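Local coordinates for cytokinesis protein 2 (PDB 4WPE) that mediates the cytoskeletal rearrangements of yeast cytokinesis, forming rings first with the septins and later with the medial actin ring, and is represented by its dimeric F-BAR domain, at residues C14-N19 with E211-S216; I25-I30 with A120-L125; R56-I61 with K90-S95; F82-S87 with D253-H258. All blocks are in the same frame, centred on the assembly; numbering follows the deposited sequence.

Contact 1 of 4, residues C14-N19 with E211-S216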
loop_
_atom_site.group_PDB
_atom_site.type_symbol
_atom_site.label_atom_id
_atom_site.label_comp_id
_atom_site.label_asym_id
_atom_site.label_seq_id
_atom_site.Cartn_x
_atom_site.Cartn_y
_atom_site.Cartn_z
ATOM N N CYS A 14 29.429 22.104 30.218
ATOM C CA CYS A 14 29.977 20.849 30.720
ATOM C C CYS A 14 31.147 20.259 29.933
ATOM O O CYS A 14 31.579 19.144 30.222
ATOM C CB CYS A 14 28.862 19.807 30.779
ATOM S SG CYS A 14 27.469 20.299 31.809
ATOM N N PHE A 15 31.671 20.988 28.954
ATOM C CA PHE A 15 32.724 20.416 28.121
ATOM C C PHE A 15 34.012 21.228 28.138
ATOM O O PHE A 15 34.556 21.577 27.091
ATOM C CB PHE A 15 32.215 20.246 26.690
ATOM C CG PHE A 15 31.103 19.247 26.573
ATOM C CD1 PHE A 15 31.376 17.916 26.308
ATOM C CD2 PHE A 15 29.786 19.632 26.757
ATOM C CE1 PHE A 15 30.358 16.991 26.211
ATOM C CE2 PHE A 15 28.762 18.711 26.660
ATOM C CZ PHE A 15 29.049 17.389 26.387
ATOM N N TRP A 16 34.506 21.500 29.343
ATOM C CA TRP A 16 35.757 22.224 29.523
ATOM C C TRP A 16 36.862 21.300 30.041
ATOM O O TRP A 16 36.933 21.015 31.237
ATOM C CB TRP A 16 35.564 23.392 30.490
ATOM C CG TRP A 16 34.597 24.444 30.029
ATOM C CD1 TRP A 16 33.269 24.531 30.339
ATOM C CD2 TRP A 16 34.887 25.571 29.198
ATOM N NE1 TRP A 16 32.713 25.638 29.744
ATOM C CE2 TRP A 16 33.692 26.299 29.033
ATOM C CE3 TRP A 16 36.045 26.042 28.566
ATOM C CZ2 TRP A 16 33.612 27.462 28.273
ATOM C CZ3 TRP A 16 35.970 27.199 27.808
ATOM C CH2 TRP A 16 34.762 27.896 27.669
ATOM N N ASP A 17 37.718 20.836 29.136
ATOM C CA ASP A 17 38.842 19.977 29.501
ATOM C C ASP A 17 40.166 20.648 29.139
ATOM O O ASP A 17 40.249 21.347 28.128
ATOM C CB ASP A 17 38.728 18.615 28.807
ATOM N N PRO A 18 41.207 20.433 29.963
ATOM C CA PRO A 18 42.524 21.054 29.758
ATOM C C PRO A 18 43.297 20.463 28.579
ATOM O O PRO A 18 44.415 20.899 28.303
ATOM C CB PRO A 18 43.250 20.774 31.078
ATOM C CG PRO A 18 42.627 19.525 31.579
ATOM C CD PRO A 18 41.179 19.595 31.175
ATOM N N ASN A 19 42.712 19.481 27.901
ATOM C CA ASN A 19 43.298 18.946 26.677
ATOM C C ASN A 19 42.308 19.018 25.521
ATOM O O ASN A 19 42.501 18.379 24.484
ATOM C CB ASN A 19 43.767 17.507 26.884
ATOM C CG ASN A 19 44.994 17.417 27.772
ATOM O OD1 ASN A 19 46.111 17.705 27.341
ATOM N ND2 ASN A 19 44.791 17.012 29.020
ATOM N N GLU A 211 36.162 32.354 22.994
ATOM C CA GLU A 211 35.567 31.822 21.772
ATOM C C GLU A 211 34.786 30.536 22.009
ATOM O O GLU A 211 33.656 30.402 21.539
ATOM C CB GLU A 211 36.644 31.578 20.713
ATOM C CG GLU A 211 37.179 32.841 20.051
ATOM C CD GLU A 211 36.147 33.545 19.182
ATOM O OE1 GLU A 211 36.228 33.418 17.941
ATOM O OE2 GLU A 211 35.264 34.237 19.735
ATOM N N TRP A 212 35.383 29.591 22.730
ATOM C CA TRP A 212 34.743 28.292 22.951
ATOM C C TRP A 212 33.435 28.420 23.727
ATOM O O TRP A 212 32.543 27.583 23.598
ATOM C CB TRP A 212 35.684 27.335 23.685
ATOM C CG TRP A 212 35.053 26.004 23.956
ATOM C CD1 TRP A 212 34.744 25.474 25.175
ATOM C CD2 TRP A 212 34.620 25.048 22.983
ATOM N NE1 TRP A 212 34.161 24.239 25.021
ATOM C CE2 TRP A 212 34.074 23.955 23.684
ATOM C CE3 TRP A 212 34.649 25.006 21.585
ATOM C CZ2 TRP A 212 33.562 22.833 23.036
ATOM C CZ3 TRP A 212 34.138 23.891 20.943
ATOM C CH2 TRP A 212 33.603 22.821 21.669
ATOM N N ALA A 213 33.324 29.470 24.532
ATOM C CA ALA A 213 32.092 29.745 25.257
ATOM C C ALA A 213 30.969 30.054 24.276
ATOM O O ALA A 213 29.794 29.825 24.564
ATOM C CB ALA A 213 32.291 30.904 26.227
ATOM N N GLN A 214 31.349 30.572 23.112
ATOM C CA GLN A 214 30.397 30.959 22.081
ATOM C C GLN A 214 30.173 29.850 21.061
ATOM O O GLN A 214 29.045 29.608 20.636
ATOM C CB GLN A 214 30.875 32.221 21.361
ATOM C CG GLN A 214 30.799 33.487 22.196
ATOM C CD GLN A 214 31.170 34.723 21.401
ATOM O OE1 GLN A 214 31.999 34.665 20.491
ATOM N NE2 GLN A 214 30.553 35.850 21.736
ATOM N N LEU A 215 31.250 29.181 20.667
ATOM C CA LEU A 215 31.169 28.198 19.593
ATOM C C LEU A 215 30.528 26.891 20.057
ATOM O O LEU A 215 29.954 26.156 19.254
ATOM C CB LEU A 215 32.559 27.937 19.002
ATOM C CG LEU A 215 32.998 28.911 17.898
ATOM C CD1 LEU A 215 33.018 30.360 18.370
ATOM C CD2 LEU A 215 34.354 28.522 17.336
ATOM N N SER A 216 30.614 26.608 21.352
ATOM C CA SER A 216 29.925 25.452 21.911
ATOM C C SER A 216 28.428 25.711 21.920
ATOM O O SER A 216 27.627 24.781 21.838
ATOM C CB SER A 216 30.417 25.149 23.323
ATOM O OG SER A 216 30.219 26.266 24.167
#

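Contact 2 of 4, residues I25-I30 with A120-L125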
loop_
_atom_site.group_PDB
_atom_site.type_symbol
_atom_site.label_atom_id
_atom_site.label_comp_id
_atom_site.label_asym_id
_atom_site.label_seq_id
_atom_site.Cartn_x
_atom_site.Cartn_y
_atom_site.Cartn_z
ATOM N N ILE A 25 34.682 15.506 21.276
ATOM C CA ILE A 25 33.493 14.737 21.621
ATOM C C ILE A 25 32.239 15.391 21.037
ATOM O O ILE A 25 31.400 14.716 20.441
ATOM C CB ILE A 25 33.352 14.586 23.149
ATOM C CG1 ILE A 25 34.378 13.581 23.672
ATOM C CG2 ILE A 25 31.954 14.130 23.524
ATOM C CD1 ILE A 25 34.963 13.948 25.015
ATOM N N LEU A 26 32.125 16.707 21.193
ATOM C CA LEU A 26 30.994 17.446 20.637
ATOM C C LEU A 26 31.031 17.493 19.113
ATOM O O LEU A 26 30.003 17.325 18.458
ATOM C CB LEU A 26 30.955 18.871 21.190
ATOM C CG LEU A 26 30.554 19.010 22.657
ATOM C CD1 LEU A 26 30.419 20.478 23.030
ATOM C CD2 LEU A 26 29.264 18.258 22.929
ATOM N N LEU A 27 32.212 17.734 18.553
ATOM C CA LEU A 27 32.369 17.766 17.104
ATOM C C LEU A 27 32.057 16.401 16.502
ATOM O O LEU A 27 31.495 16.305 15.410
ATOM C CB LEU A 27 33.783 18.203 16.718
ATOM C CG LEU A 27 34.109 19.678 16.958
ATOM C CD1 LEU A 27 35.528 19.997 16.516
ATOM C CD2 LEU A 27 33.108 20.558 16.232
ATOM N N GLY A 28 32.417 15.347 17.226
ATOM C CA GLY A 28 32.131 13.994 16.791
ATOM C C GLY A 28 30.644 13.705 16.827
ATOM O O GLY A 28 30.102 13.077 15.915
ATOM N N HIS A 29 29.983 14.180 17.880
ATOM C CA HIS A 29 28.559 13.933 18.071
ATOM C C HIS A 29 27.695 14.619 17.011
ATOM O O HIS A 29 26.784 14.006 16.450
ATOM C CB HIS A 29 28.120 14.386 19.464
ATOM C CG HIS A 29 26.683 14.121 19.759
ATOM N ND1 HIS A 29 26.093 12.878 19.555
ATOM C CD2 HIS A 29 25.697 14.912 20.235
ATOM C CE1 HIS A 29 24.830 12.932 19.894
ATOM N NE2 HIS A 29 24.554 14.162 20.315
ATOM N N ILE A 30 27.977 15.892 16.749
ATOM C CA ILE A 30 27.225 16.654 15.758
ATOM C C ILE A 30 27.431 16.063 14.363
ATOM O O ILE A 30 26.488 15.952 13.578
ATOM C CB ILE A 30 27.626 18.152 15.773
ATOM C CG1 ILE A 30 26.775 18.924 16.784
ATOM C CG2 ILE A 30 27.457 18.786 14.400
ATOM C CD1 ILE A 30 27.129 18.669 18.233
ATOM N N ALA A 120 27.195 21.996 5.815
ATOM C CA ALA A 120 27.943 23.177 5.401
ATOM C C ALA A 120 28.370 24.001 6.610
ATOM O O ALA A 120 29.518 24.436 6.699
ATOM C CB ALA A 120 27.118 24.024 4.446
ATOM N N ARG A 121 27.446 24.208 7.543
ATOM C CA ARG A 121 27.746 24.981 8.741
ATOM C C ARG A 121 28.760 24.250 9.610
ATOM O O ARG A 121 29.675 24.864 10.159
ATOM C CB ARG A 121 26.479 25.263 9.550
ATOM C CG ARG A 121 26.754 26.021 10.839
ATOM C CD ARG A 121 25.490 26.359 11.609
ATOM N NE ARG A 121 25.768 27.315 12.678
ATOM C CZ ARG A 121 24.883 27.700 13.592
ATOM N NH1 ARG A 121 23.654 27.207 13.575
ATOM N NH2 ARG A 121 25.230 28.578 14.526
ATOM N N TYR A 122 28.590 22.938 9.731
ATOM C CA TYR A 122 29.496 22.128 10.536
ATOM C C TYR A 122 30.926 22.198 10.011
ATOM O O TYR A 122 31.875 22.298 10.789
ATOM C CB TYR A 122 29.034 20.669 10.579
ATOM C CG TYR A 122 30.085 19.747 11.148
ATOM C CD1 TYR A 122 30.303 19.675 12.517
ATOM C CD2 TYR A 122 30.876 18.963 10.317
ATOM C CE1 TYR A 122 31.270 18.842 13.046
ATOM C CE2 TYR A 122 31.849 18.127 10.837
ATOM C CZ TYR A 122 32.040 18.070 12.202
ATOM O OH TYR A 122 33.003 17.238 12.727
ATOM N N THR A 123 31.071 22.135 8.692
ATOM C CA THR A 123 32.382 22.209 8.055
ATOM C C THR A 123 33.076 23.531 8.380
ATOM O O THR A 123 34.258 23.553 8.722
ATOM C CB THR A 123 32.268 22.037 6.525
ATOM O OG1 THR A 123 31.918 20.680 6.226
ATOM C CG2 THR A 123 33.586 22.370 5.842
ATOM N N THR A 124 32.326 24.625 8.291
ATOM C CA THR A 124 32.847 25.948 8.613
ATOM C C THR A 124 33.249 26.052 10.084
ATOM O O THR A 124 34.317 26.572 10.408
ATOM C CB THR A 124 31.819 27.044 8.291
ATOM O OG1 THR A 124 31.545 27.041 6.885
ATOM C CG2 THR A 124 32.347 28.407 8.694
ATOM N N LEU A 125 32.393 25.548 10.969
ATOM C CA LEU A 125 32.662 25.574 12.405
ATOM C C LEU A 125 33.930 24.811 12.759
ATOM O O LEU A 125 34.785 25.319 13.480
ATOM C CB LEU A 125 31.483 24.995 13.185
ATOM C CG LEU A 125 30.474 25.996 13.745
ATOM C CD1 LEU A 125 29.483 25.298 14.660
ATOM C CD2 LEU A 125 31.190 27.107 14.485
#

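Contact 3 of 4, residues R56-I61 with K90-S95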
loop_
_atom_site.group_PDB
_atom_site.type_symbol
_atom_site.label_atom_id
_atom_site.label_comp_id
_atom_site.label_asym_id
_atom_site.label_seq_id
_atom_site.Cartn_x
_atom_site.Cartn_y
_atom_site.Cartn_z
ATOM N N ARG A 56 -0.529 4.039 -8.306
ATOM C CA ARG A 56 -0.593 3.875 -9.753
ATOM C C ARG A 56 -1.083 2.485 -10.137
ATOM O O ARG A 56 -1.874 2.335 -11.068
ATOM C CB ARG A 56 0.773 4.149 -10.390
ATOM C CG ARG A 56 1.136 5.632 -10.496
ATOM C CD ARG A 56 -0.093 6.535 -10.393
ATOM N NE ARG A 56 0.183 7.901 -10.828
ATOM C CZ ARG A 56 -0.074 8.366 -12.048
ATOM N NH1 ARG A 56 -0.625 7.575 -12.959
ATOM N NH2 ARG A 56 0.215 9.625 -12.354
ATOM N N ARG A 57 -0.626 1.470 -9.414
ATOM C CA ARG A 57 -1.012 0.097 -9.720
ATOM C C ARG A 57 -2.421 -0.213 -9.228
ATOM O O ARG A 57 -3.116 -1.045 -9.809
ATOM C CB ARG A 57 -0.019 -0.892 -9.114
ATOM C CG ARG A 57 -0.177 -2.297 -9.656
ATOM C CD ARG A 57 0.880 -3.229 -9.102
ATOM N NE ARG A 57 0.464 -4.623 -9.199
ATOM C CZ ARG A 57 1.189 -5.647 -8.765
ATOM N NH1 ARG A 57 2.371 -5.430 -8.206
ATOM N NH2 ARG A 57 0.733 -6.886 -8.891
ATOM N N LEU A 58 -2.840 0.455 -8.157
ATOM C CA LEU A 58 -4.204 0.310 -7.662
ATOM C C LEU A 58 -5.176 0.953 -8.641
ATOM O O LEU A 58 -6.266 0.433 -8.881
ATOM C CB LEU A 58 -4.360 0.937 -6.276
ATOM C CG LEU A 58 -5.746 0.814 -5.637
ATOM C CD1 LEU A 58 -6.118 -0.642 -5.433
ATOM C CD2 LEU A 58 -5.809 1.577 -4.323
ATOM N N GLY A 59 -4.771 2.089 -9.203
ATOM C CA GLY A 59 -5.575 2.785 -10.193
ATOM C C GLY A 59 -5.777 1.938 -11.433
ATOM O O GLY A 59 -6.869 1.898 -12.002
ATOM N N ALA A 60 -4.716 1.251 -11.847
ATOM C CA ALA A 60 -4.781 0.343 -12.986
ATOM C C ALA A 60 -5.716 -0.826 -12.697
ATOM O O ALA A 60 -6.369 -1.346 -13.600
ATOM C CB ALA A 60 -3.393 -0.166 -13.341
ATOM N N ILE A 61 -5.773 -1.237 -11.434
ATOM C CA ILE A 61 -6.634 -2.339 -11.024
ATOM C C ILE A 61 -8.099 -1.910 -11.026
ATOM O O ILE A 61 -8.962 -2.637 -11.520
ATOM C CB ILE A 61 -6.238 -2.873 -9.630
ATOM C CG1 ILE A 61 -4.992 -3.756 -9.745
ATOM C CG2 ILE A 61 -7.368 -3.668 -9.008
ATOM C CD1 ILE A 61 -4.429 -4.209 -8.412
ATOM N N LYS A 90 -10.683 3.723 -5.685
ATOM C CA LYS A 90 -10.020 4.803 -6.412
ATOM C C LYS A 90 -9.800 5.998 -5.485
ATOM O O LYS A 90 -8.941 6.841 -5.743
ATOM C CB LYS A 90 -10.819 5.221 -7.651
ATOM C CG LYS A 90 -12.264 5.573 -7.390
ATOM C CD LYS A 90 -12.908 6.195 -8.619
ATOM C CE LYS A 90 -12.827 5.270 -9.823
ATOM N NZ LYS A 90 -13.391 5.906 -11.046
ATOM N N ALA A 91 -10.570 6.061 -4.402
ATOM C CA ALA A 91 -10.366 7.079 -3.377
ATOM C C ALA A 91 -9.084 6.803 -2.594
ATOM O O ALA A 91 -8.327 7.724 -2.283
ATOM C CB ALA A 91 -11.559 7.142 -2.437
ATOM N N ARG A 92 -8.847 5.532 -2.277
ATOM C CA ARG A 92 -7.606 5.129 -1.622
ATOM C C ARG A 92 -6.415 5.419 -2.523
ATOM O O ARG A 92 -5.395 5.940 -2.069
ATOM C CB ARG A 92 -7.627 3.643 -1.257
ATOM C CG ARG A 92 -8.673 3.263 -0.226
ATOM C CD ARG A 92 -8.335 1.938 0.450
ATOM N NE ARG A 92 -8.155 0.841 -0.496
ATOM C CZ ARG A 92 -6.977 0.311 -0.819
ATOM N NH1 ARG A 92 -5.862 0.778 -0.274
ATOM N NH2 ARG A 92 -6.916 -0.689 -1.688
ATOM N N ALA A 93 -6.557 5.072 -3.798
ATOM C CA ALA A 93 -5.514 5.315 -4.787
ATOM C C ALA A 93 -5.105 6.786 -4.800
ATOM O O ALA A 93 -3.920 7.106 -4.710
ATOM C CB ALA A 93 -5.983 4.876 -6.168
ATOM N N GLN A 94 -6.089 7.676 -4.892
ATOM C CA GLN A 94 -5.828 9.111 -4.865
ATOM C C GLN A 94 -5.198 9.533 -3.538
ATOM O O GLN A 94 -4.367 10.441 -3.494
ATOM C CB GLN A 94 -7.118 9.897 -5.109
ATOM N N SER A 95 -5.592 8.864 -2.460
ATOM C CA SER A 95 -5.113 9.213 -1.128
ATOM C C SER A 95 -3.655 8.810 -0.940
ATOM O O SER A 95 -2.868 9.545 -0.338
ATOM C CB SER A 95 -5.982 8.553 -0.059
ATOM O OG SER A 95 -5.521 8.885 1.237
#

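Contact 4 of 4, residues F82-S87 with D253-H258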
loop_
_atom_site.group_PDB
_atom_site.type_symbol
_atom_site.label_atom_id
_atom_site.label_comp_id
_atom_site.label_asym_id
_atom_site.label_seq_id
_atom_site.Cartn_x
_atom_site.Cartn_y
_atom_site.Cartn_z
ATOM N N PHE A 82 -20.995 -3.036 -6.486
ATOM C CA PHE A 82 -19.766 -3.202 -7.254
ATOM C C PHE A 82 -19.157 -1.838 -7.541
ATOM O O PHE A 82 -17.940 -1.703 -7.659
ATOM C CB PHE A 82 -20.023 -3.952 -8.566
ATOM C CG PHE A 82 -20.029 -5.455 -8.429
ATOM C CD1 PHE A 82 -20.234 -6.058 -7.200
ATOM C CD2 PHE A 82 -19.818 -6.261 -9.537
ATOM C CE1 PHE A 82 -20.240 -7.437 -7.080
ATOM C CE2 PHE A 82 -19.820 -7.641 -9.421
ATOM C CZ PHE A 82 -20.031 -8.228 -8.192
ATOM N N ASN A 83 -20.013 -0.827 -7.650
ATOM C CA ASN A 83 -19.560 0.524 -7.950
ATOM C C ASN A 83 -19.075 1.261 -6.704
ATOM O O ASN A 83 -18.235 2.158 -6.793
ATOM C CB ASN A 83 -20.674 1.318 -8.634
ATOM C CG ASN A 83 -20.891 0.892 -10.077
ATOM O OD1 ASN A 83 -19.939 0.585 -10.797
ATOM N ND2 ASN A 83 -22.148 0.871 -10.506
ATOM N N VAL A 84 -19.605 0.885 -5.542
ATOM C CA VAL A 84 -19.113 1.431 -4.282
ATOM C C VAL A 84 -17.689 0.944 -4.054
ATOM O O VAL A 84 -16.809 1.724 -3.696
ATOM C CB VAL A 84 -20.001 1.033 -3.086
ATOM C CG1 VAL A 84 -19.281 1.297 -1.772
ATOM C CG2 VAL A 84 -21.319 1.787 -3.131
ATOM N N VAL A 85 -17.469 -0.349 -4.276
ATOM C CA VAL A 85 -16.129 -0.922 -4.205
ATOM C C VAL A 85 -15.198 -0.183 -5.155
ATOM O O VAL A 85 -14.067 0.151 -4.804
ATOM C CB VAL A 85 -16.127 -2.425 -4.556
ATOM C CG1 VAL A 85 -14.709 -2.971 -4.562
ATOM C CG2 VAL A 85 -16.991 -3.203 -3.578
ATOM N N LEU A 86 -15.697 0.085 -6.356
ATOM C CA LEU A 86 -14.927 0.789 -7.369
ATOM C C LEU A 86 -14.560 2.198 -6.919
ATOM O O LEU A 86 -13.421 2.632 -7.091
ATOM C CB LEU A 86 -15.707 0.841 -8.682
ATOM C CG LEU A 86 -15.024 1.536 -9.858
ATOM C CD1 LEU A 86 -13.654 0.929 -10.111
ATOM C CD2 LEU A 86 -15.896 1.427 -11.098
ATOM N N SER A 87 -15.521 2.907 -6.335
ATOM C CA SER A 87 -15.293 4.291 -5.925
ATOM C C SER A 87 -14.449 4.373 -4.652
ATOM O O SER A 87 -13.617 5.271 -4.505
ATOM C CB SER A 87 -16.625 5.020 -5.725
ATOM O OG SER A 87 -17.128 4.830 -4.415
ATOM N N ASP A 253 -16.184 1.758 5.922
ATOM C CA ASP A 253 -17.434 1.928 6.652
ATOM C C ASP A 253 -18.575 2.043 5.652
ATOM O O ASP A 253 -19.616 1.412 5.818
ATOM C CB ASP A 253 -17.391 3.160 7.561
ATOM C CG ASP A 253 -16.731 2.881 8.899
ATOM O OD1 ASP A 253 -16.801 1.727 9.376
ATOM O OD2 ASP A 253 -16.147 3.821 9.480
HETATM N N MSE A 254 -18.365 2.847 4.612
HETATM C CA MSE A 254 -19.341 3.002 3.536
HETATM C C MSE A 254 -19.725 1.654 2.942
HETATM O O MSE A 254 -20.908 1.335 2.808
HETATM C CB MSE A 254 -18.794 3.902 2.425
HETATM C CG MSE A 254 -18.711 5.377 2.758
HETATM SE SE MSE A 254 -18.954 6.460 1.153
HETATM C CE MSE A 254 -17.574 5.664 0.033
ATOM N N LEU A 255 -18.709 0.871 2.589
ATOM C CA LEU A 255 -18.915 -0.423 1.952
ATOM C C LEU A 255 -19.672 -1.370 2.872
ATOM O O LEU A 255 -20.598 -2.055 2.444
ATOM C CB LEU A 255 -17.576 -1.041 1.548
ATOM C CG LEU A 255 -17.675 -2.366 0.792
ATOM C CD1 LEU A 255 -18.588 -2.216 -0.412
ATOM C CD2 LEU A 255 -16.300 -2.849 0.365
ATOM N N THR A 256 -19.273 -1.399 4.138
ATOM C CA THR A 256 -19.971 -2.195 5.137
ATOM C C THR A 256 -21.427 -1.742 5.297
ATOM O O THR A 256 -22.336 -2.572 5.338
ATOM C CB THR A 256 -19.255 -2.129 6.503
ATOM O OG1 THR A 256 -18.004 -2.827 6.426
ATOM C CG2 THR A 256 -20.110 -2.761 7.589
ATOM N N ASN A 257 -21.640 -0.427 5.369
ATOM C CA ASN A 257 -22.970 0.141 5.616
ATOM C C ASN A 257 -24.014 -0.187 4.559
ATOM O O ASN A 257 -25.214 -0.187 4.848
ATOM C CB ASN A 257 -22.889 1.670 5.758
ATOM C CG ASN A 257 -22.254 2.107 7.052
ATOM O OD1 ASN A 257 -22.397 1.445 8.079
ATOM N ND2 ASN A 257 -21.555 3.239 7.018
ATOM N N HIS A 258 -23.547 -0.448 3.340
ATOM C CA HIS A 258 -24.416 -0.705 2.197
ATOM C C HIS A 258 -24.528 -2.182 1.846
ATOM O O HIS A 258 -25.482 -2.609 1.184
ATOM C CB HIS A 258 -23.918 0.065 0.975
ATOM C CG HIS A 258 -24.376 -0.508 -0.325
ATOM N ND1 HIS A 258 -25.603 -0.188 -0.882
ATOM C CD2 HIS A 258 -23.782 -1.344 -1.211
ATOM C CE1 HIS A 258 -25.752 -0.822 -2.022
ATOM N NE2 HIS A 258 -24.649 -1.532 -2.252
#

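Contact 1 of 4, residues C14-N19 with E211-S216
The loop carrying Phe15 and Trp16 passes along helix 211-216 without backbone-to-backbone hydrogen bonds, with the CA of Phe15 8.5 Å from the CA of Ser216 and the CA of Trp16 9.0 Å from the CA of Trp212. Two indoles bridge that gap as an edge-to-face (T-shaped) pair. The six-membered ring of Trp16 offers a face to the five-membered ring of Trp212; their centroids lie 4.6 Å apart and their planes meet at 89°. The leading atom is Trp212 CD1, which stands over the Trp16 face, displaced toward the rim, and comes 3.4 Å from Trp16 CZ3. Trp212 extends far enough from its helix to do this with a chi1 of 179°, its indole trailing opposite the backbone N. Farther along the six-membered ring, Trp16 CH2 lies 4.2 Å from Ala213 CB. Polar contact across the interface is slight: Trp212 NE1 gives a weak, bent hydrogen bond to Phe15 O (3.4 Å, 141° at the hydrogen). Trp16 NE1 is bonded instead to Glu12 O, which probably helps set the turn of its ring. Behind the pair, Ser216 CB covers part of a Trp212 face, and Ser216 OG bonds to Trp212 O. The Phe15 ring leads away from the helix and packs on Leu26, while Arg279 of the second subunit packs on Trp16. Such an N-terminal stretch, laid against the long helices and met by the C-terminal region of the partner chain, is consistent with the intertwined dimer of F-BAR domains.

Contact 2 of 4, residues I25-I30 with A120-L125
Tyr122 makes this a helix-to-helix packing contact, joining the short helix 21-35 to the long helix 76-162 by way of Leu27 and Ile30. The CA of Ile30 lies 7.9 Å from the CA of Tyr122, so most of the separation is spanned by the aromatic side chain. Its ring is carried toward helix 25-30 by a chi1 of 168°, with CG anti to the backbone N. Ile30 meets the ring with its CG2 branch, 3.5 Å from Tyr122 CD1, while the other branch of the isoleucine leads away. Nearer the phenol end, Leu27 CD2 lies 4.1 Å from Tyr122 CE1. The hydroxyl arrives beside the backbone of the same turn, with Tyr122 OH 3.2 Å from Leu27 O, so the ring spans one turn of helix from Leu27 to Ile30. With an alanine in place of Tyr122, Ile30 CG2 and Leu27 CD2 would probably lose their shared aromatic partner, opening a gap between the two helices. Ser31 and Ile34, further along helix 21-35, also touch the Tyr122 side chain. One residue before the tyrosine, Arg121 turns to helix 170-259, where it forms salt bridges with Glu218 and Glu221; His29 stacks on Phe271 of the second subunit. This short N-terminal helix, packed on a long helix of its own chain and touched by the partner subunit, belongs to the helical bundle of an F-BAR dimer.

Contact 3 of 4, residues R56-I61 with K90-S95
Leu58 is the residue through which helix 56-61 chiefly meets helix 90-95, where its CA stands 5.9 Å from the CA of Ala93. With chi1 at -178°, the leucine stretches opposite its own backbone N and carries both methyl groups across to the second helix. CD2 does most of the touching: it lies 3.8 Å from Ala93 CB and also meets the guanidinium of Arg92. That methyl sits over one face of the flat group, toward its rim, with Leu58 CD2 3.6 Å from Arg92 NH2; CD1 approaches the same nitrogen at 3.8 Å. The two side chains cross at about a right angle, and the bend of Arg92 at chi3 (-56°) helps bring its end back over the leucine. The guanidinium is anchored by salt bridges to Glu89 and Glu248 and by a hydrogen bond to Tyr54, which probably offset the nearby charge of Arg47 of the second subunit. Replacing Leu58 with an alanine would probably leave one guanidinium face and the methyl of Ala93 without their apolar cover, and open a gap between the helices. The helices belong to the bundle of the F-BAR domain and run antiparallel, their local axes approaching to 8.7 Å at an angle of 160° between N-to-C directions. Next in sequence, Gly59 touches with backbone alone, its N lying 4.3 Å from Ala93 CB. One turn after Leu58, Ile61 packs on Phe43 of the second subunit.

Contact 4 of 4, residues F82-S87 with D253-H258
Val84, Val85 and Leu255 belong to the antiparallel packing of the long helices 76-162 and 170-259, two principal elements of the F-BAR bundle. The local axes approach to 9.9 Å and their N-to-C directions differ by 173°, so the helices are nearly antiparallel here; the closest CA atoms, those of Val84 and Leu255, are 6.5 Å apart. Leu255 CD1 is the focus of the contact. Val84 CG1 meets it at 3.8 Å and Val85 CG2 at 3.7 Å, reaching it from directions roughly at right angles. The same Val85 methyl also approaches the second branch, Leu255 CD2, at 4.0 Å. A chi1 of -176° swings the Leu255 branch point away from its backbone N, which carries CD1 to both valines and CD2 to Val85 alone. Hydrogen bonds play no part between the two segments, as expected of an apolar seam in a helical bundle of this kind. Val85 also packs on Met40 of the second subunit, which places this side of the seam at the dimer interface. The other methyl of Val84, CG2, faces a different neighbour, lying 4.4 Å from His258 CD2. Beyond it, the imidazole of His258 meets the ring of Phe262 and touches Lys77 and Thr81. Within the first helix, Ser87 OG bonds back to Val84 O at 3.2 Å, with the hydroxyl tilted 22° from the carbonyl plane.

Overall arrangement
Contact 3 is the buried one of the four; contacts 1, 2 and 4 are partly buried, and all touch the second subunit. They form two groups. Contacts 1 and 2, with centres 14 Å apart, touch directly through Phe15 and Trp212 on Leu26, joining the N-terminal region to the long helices. Contacts 3 and 4, with centres 15 Å apart from each other and 45 to 65 Å from those of the first pair, share helix 76-162 and hold it to helices 37-71 and 170-259. Chemistry follows place: aromatic rings span the wider backbone gaps of contacts 1 and 2, whereas short aliphatic groups join the antiparallel helices of contacts 3 and 4, with an anchored guanidinium added in contact 3.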